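Local coordinates for protein putative enoyl-CoA hydratase/isomerase (Acinetobacter baumannii, PDB 3FDU) that probably acts on acyl-CoA thioesters as an enoyl-CoA hydratase or isomerase of the crotonase superfamily, at residues V50-A64 with K100-G114. The protein carries 4 engineered substitutions. Sequence-based numbering, arbitrary orientation.
Sequences VRVVVLRGAEHDFTA and KPLIIAVKGVAIGIG. Engineered in segment 50-64: Val53 (natural residue Ile).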
# COMPACT_ATOMS: atom_id res chain seq x y z
N VAL A 50 -22.97 -23.01 5.07
CA VAL A 50 -21.63 -22.43 5.36
C VAL A 50 -21.72 -20.88 5.27
O VAL A 50 -22.14 -20.34 4.22
CB VAL A 50 -20.60 -22.89 4.31
CG1 VAL A 50 -19.27 -22.17 4.49
CG2 VAL A 50 -20.42 -24.39 4.33
N ARG A 51 -21.28 -20.18 6.32
CA ARG A 51 -21.23 -18.72 6.28
C ARG A 51 -19.79 -18.16 6.25
O ARG A 51 -19.55 -17.09 5.65
CB ARG A 51 -21.98 -18.15 7.52
CG ARG A 51 -23.52 -18.40 7.40
CD ARG A 51 -24.20 -18.27 8.76
NE ARG A 51 -24.14 -16.87 9.12
CZ ARG A 51 -25.13 -16.00 8.94
NH1 ARG A 51 -26.33 -16.42 8.49
NH2 ARG A 51 -24.93 -14.74 9.27
N VAL A 52 -18.86 -18.87 6.92
CA VAL A 52 -17.41 -18.48 6.97
C VAL A 52 -16.49 -19.68 6.73
O VAL A 52 -16.76 -20.79 7.20
CB VAL A 52 -17.06 -17.84 8.28
CG1 VAL A 52 -15.53 -17.44 8.38
CG2 VAL A 52 -18.01 -16.61 8.59
N VAL A 53 -15.42 -19.48 5.97
CA VAL A 53 -14.44 -20.52 5.79
C VAL A 53 -13.12 -20.21 6.54
O VAL A 53 -12.58 -19.07 6.48
CB VAL A 53 -14.13 -20.80 4.28
CG1 VAL A 53 -13.10 -21.97 4.14
CG2 VAL A 53 -15.44 -21.13 3.52
N VAL A 54 -12.60 -21.21 7.23
CA VAL A 54 -11.28 -21.08 7.86
C VAL A 54 -10.45 -22.14 7.20
O VAL A 54 -10.85 -23.31 7.17
CB VAL A 54 -11.30 -21.38 9.37
CG1 VAL A 54 -9.86 -21.42 9.95
CG2 VAL A 54 -12.13 -20.30 10.16
N LEU A 55 -9.29 -21.74 6.69
CA LEU A 55 -8.29 -22.65 6.10
C LEU A 55 -7.01 -22.56 6.92
O LEU A 55 -6.53 -21.46 7.17
CB LEU A 55 -7.99 -22.19 4.66
CG LEU A 55 -6.87 -22.92 3.89
CD1 LEU A 55 -7.28 -24.32 3.61
CD2 LEU A 55 -6.64 -22.17 2.56
N ARG A 56 -6.46 -23.71 7.32
CA ARG A 56 -5.23 -23.73 8.08
C ARG A 56 -4.61 -25.09 7.95
O ARG A 56 -5.17 -25.97 7.31
CB ARG A 56 -5.51 -23.46 9.56
CG ARG A 56 -6.57 -24.40 10.15
CD ARG A 56 -6.69 -24.08 11.64
NE ARG A 56 -7.75 -24.78 12.34
CZ ARG A 56 -7.66 -26.02 12.79
NH1 ARG A 56 -6.57 -26.73 12.53
NH2 ARG A 56 -8.66 -26.56 13.48
N GLY A 57 -3.44 -25.28 8.53
CA GLY A 57 -2.95 -26.64 8.74
C GLY A 57 -3.70 -27.32 9.90
O GLY A 57 -4.31 -26.66 10.75
N ALA A 58 -3.60 -28.64 9.97
CA ALA A 58 -4.18 -29.40 11.08
C ALA A 58 -3.37 -29.24 12.37
O ALA A 58 -3.91 -29.29 13.48
CB ALA A 58 -4.28 -30.90 10.69
N GLU A 59 -2.05 -29.03 12.23
CA GLU A 59 -1.16 -29.10 13.39
C GLU A 59 -0.17 -27.97 13.42
O GLU A 59 -0.58 -26.81 13.41
CB GLU A 59 -0.42 -30.43 13.38
CG GLU A 59 -1.19 -31.54 14.05
CD GLU A 59 -0.86 -31.57 15.54
OE1 GLU A 59 -0.75 -30.47 16.14
OE2 GLU A 59 -0.69 -32.68 16.10
N HIS A 60 1.13 -28.29 13.42
CA HIS A 60 2.18 -27.27 13.64
C HIS A 60 2.68 -26.46 12.44
O HIS A 60 3.50 -25.56 12.63
CB HIS A 60 3.39 -27.90 14.32
CG HIS A 60 3.06 -28.62 15.60
ND1 HIS A 60 2.53 -27.99 16.70
CD2 HIS A 60 3.19 -29.93 15.94
CE1 HIS A 60 2.35 -28.87 17.67
NE2 HIS A 60 2.73 -30.06 17.23
N ASP A 61 2.21 -26.79 11.23
CA ASP A 61 2.62 -26.10 9.97
C ASP A 61 1.43 -25.74 9.08
O ASP A 61 0.42 -26.42 9.10
CB ASP A 61 3.57 -27.00 9.15
CG ASP A 61 4.87 -27.26 9.87
OD1 ASP A 61 5.65 -26.30 10.02
OD2 ASP A 61 5.09 -28.43 10.29
N PHE A 62 1.57 -24.68 8.30
CA PHE A 62 0.53 -24.36 7.34
C PHE A 62 0.79 -25.10 6.02
O PHE A 62 0.06 -26.02 5.62
CB PHE A 62 0.49 -22.85 7.12
CG PHE A 62 -0.56 -22.42 6.12
CD1 PHE A 62 -1.79 -23.03 6.10
CD2 PHE A 62 -0.30 -21.37 5.20
CE1 PHE A 62 -2.80 -22.60 5.20
CE2 PHE A 62 -1.32 -20.95 4.27
CZ PHE A 62 -2.55 -21.58 4.29
N THR A 63 1.87 -24.72 5.35
CA THR A 63 2.34 -25.47 4.15
C THR A 63 3.79 -25.19 3.78
O THR A 63 4.29 -24.02 3.76
CB THR A 63 1.41 -25.28 2.90
OG1 THR A 63 1.96 -25.97 1.77
CG2 THR A 63 1.35 -23.82 2.52
N ALA A 64 4.48 -26.30 3.51
CA ALA A 64 5.87 -26.24 3.08
C ALA A 64 5.96 -25.79 1.61
O ALA A 64 7.05 -25.68 1.04
CB ALA A 64 6.54 -27.65 3.23
N LYS A 100 -17.68 -15.53 0.34
CA LYS A 100 -17.85 -15.49 1.78
C LYS A 100 -16.51 -15.16 2.45
O LYS A 100 -15.47 -15.27 1.79
CB LYS A 100 -18.35 -16.87 2.28
CG LYS A 100 -19.78 -17.19 1.69
CD LYS A 100 -20.22 -18.69 1.90
CE LYS A 100 -21.68 -18.87 1.31
NZ LYS A 100 -22.05 -20.31 1.58
N PRO A 101 -16.54 -14.75 3.73
CA PRO A 101 -15.25 -14.37 4.33
C PRO A 101 -14.33 -15.61 4.41
O PRO A 101 -14.80 -16.72 4.74
CB PRO A 101 -15.64 -13.87 5.72
CG PRO A 101 -17.18 -13.41 5.56
CD PRO A 101 -17.68 -14.53 4.64
N LEU A 102 -13.05 -15.42 4.08
CA LEU A 102 -12.00 -16.47 4.12
C LEU A 102 -10.95 -16.06 5.15
O LEU A 102 -10.30 -15.00 5.01
CB LEU A 102 -11.33 -16.63 2.75
CG LEU A 102 -10.20 -17.70 2.65
CD1 LEU A 102 -10.70 -19.11 3.07
CD2 LEU A 102 -9.65 -17.75 1.23
N ILE A 103 -10.80 -16.87 6.22
CA ILE A 103 -9.80 -16.59 7.22
C ILE A 103 -8.74 -17.68 7.13
O ILE A 103 -9.09 -18.83 6.94
CB ILE A 103 -10.40 -16.58 8.66
CG1 ILE A 103 -11.57 -15.57 8.77
CG2 ILE A 103 -9.31 -16.36 9.73
CD1 ILE A 103 -12.33 -15.69 10.10
N ILE A 104 -7.46 -17.29 7.24
CA ILE A 104 -6.35 -18.23 7.27
C ILE A 104 -5.61 -18.12 8.60
O ILE A 104 -5.38 -17.01 9.14
CB ILE A 104 -5.41 -18.05 6.06
CG1 ILE A 104 -6.20 -18.45 4.77
CG2 ILE A 104 -4.12 -18.94 6.24
CD1 ILE A 104 -5.42 -18.47 3.46
N ALA A 105 -5.22 -19.25 9.14
CA ALA A 105 -4.46 -19.23 10.39
C ALA A 105 -3.12 -19.93 10.16
O ALA A 105 -3.12 -21.06 9.72
CB ALA A 105 -5.26 -19.96 11.54
N VAL A 106 -2.01 -19.28 10.49
CA VAL A 106 -0.69 -19.82 10.14
C VAL A 106 0.13 -20.18 11.39
O VAL A 106 0.24 -19.36 12.30
CB VAL A 106 0.12 -18.76 9.31
CG1 VAL A 106 1.52 -19.26 8.95
CG2 VAL A 106 -0.65 -18.45 8.02
N LYS A 107 0.66 -21.39 11.43
CA LYS A 107 1.70 -21.82 12.39
C LYS A 107 2.82 -22.43 11.54
O LYS A 107 2.56 -22.96 10.44
CB LYS A 107 1.18 -22.93 13.31
CG LYS A 107 0.20 -22.51 14.39
CD LYS A 107 -0.20 -23.69 15.28
CE LYS A 107 -1.30 -23.22 16.16
NZ LYS A 107 -1.74 -24.22 17.22
N GLY A 108 4.04 -22.33 12.03
CA GLY A 108 5.17 -22.96 11.37
C GLY A 108 5.41 -22.49 9.92
O GLY A 108 5.24 -21.32 9.59
N VAL A 109 5.78 -23.42 9.05
CA VAL A 109 6.21 -23.03 7.68
C VAL A 109 5.01 -22.59 6.82
O VAL A 109 3.93 -23.21 6.85
CB VAL A 109 7.05 -24.12 6.96
CG1 VAL A 109 8.41 -24.41 7.76
CG2 VAL A 109 6.24 -25.39 6.73
N ALA A 110 5.24 -21.53 6.05
CA ALA A 110 4.25 -21.06 5.08
C ALA A 110 5.06 -20.56 3.91
O ALA A 110 5.53 -19.42 3.94
CB ALA A 110 3.46 -19.92 5.67
N ILE A 111 5.21 -21.41 2.90
CA ILE A 111 6.20 -21.17 1.81
C ILE A 111 5.55 -21.15 0.45
O ILE A 111 4.68 -21.96 0.20
CB ILE A 111 7.31 -22.28 1.85
CG1 ILE A 111 8.15 -22.11 3.18
CG2 ILE A 111 8.30 -22.13 0.67
CD1 ILE A 111 9.15 -23.29 3.43
N GLY A 112 5.88 -20.16 -0.39
CA GLY A 112 5.47 -20.14 -1.81
C GLY A 112 3.99 -19.82 -1.86
O GLY A 112 3.55 -18.73 -1.49
N ILE A 113 3.19 -20.80 -2.30
CA ILE A 113 1.75 -20.69 -2.16
C ILE A 113 1.26 -20.46 -0.70
O ILE A 113 0.17 -19.94 -0.51
CB ILE A 113 1.05 -21.94 -2.73
CG1 ILE A 113 -0.46 -21.69 -2.77
CG2 ILE A 113 1.35 -23.17 -1.86
CD1 ILE A 113 -1.08 -21.95 -4.08
N GLY A 114 2.04 -20.86 0.31
CA GLY A 114 1.70 -20.57 1.71
C GLY A 114 1.68 -19.08 2.01
O GLY A 114 0.94 -18.63 2.90
O HOH W 1 -1.57 -23.40 9.82
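The Phe62 ring packs against Ile104, Val106 and Ala110, just past the parallel strands 52-57 and 102-106. A chi1 of 179° sets CG opposite the backbone N and brings the ring to 100-114. CB lies 3.5 Å from Val109 O; farther out, CD2 meets methyls of Val106 and Ala110. Gly114 O sits in plane at the ring edge, 3.5 Å from CE2, and has no hydrogen-bond partner in the model. CE1 and CE2 each lie 4.0 Å from Ile104 CG2, and CZ is nearer at 3.6 Å. That methyl is 4.1 Å from the ring centroid and 30° off the normal, an off-centre CH-pi contact; the two side chains cross at about a right angle.

Before this ring, strands 52-57 and 102-106 pair in parallel from Val53-Leu102 to Leu55-Ile104. Ile103, paired with Val54, bonds twice: its N donates to Val53 O at 2.8 Å (176°), and its O accepts from Leu55 N. The ladder then opens: a water accepts from Gly57 N and donates to Ala105 O. Asp61 OD1 takes Val109 N at 3.0 Å through its anti lone pair. Backbone pairing returns as a single bridge, Thr63 N to Val109 O and Ile111 N to Thr63 O. As in crotonase relatives, backbone N-H groups just after Ala64 and at the start of helix 113-116 probably form the oxyanion hole.

In the six-stranded sheet, 52-57 lies between 15-20 and 102-106. Helix 31-46 covers engineered Val53, and helix 188-200 packs on Val52 and Ala105 across the other face.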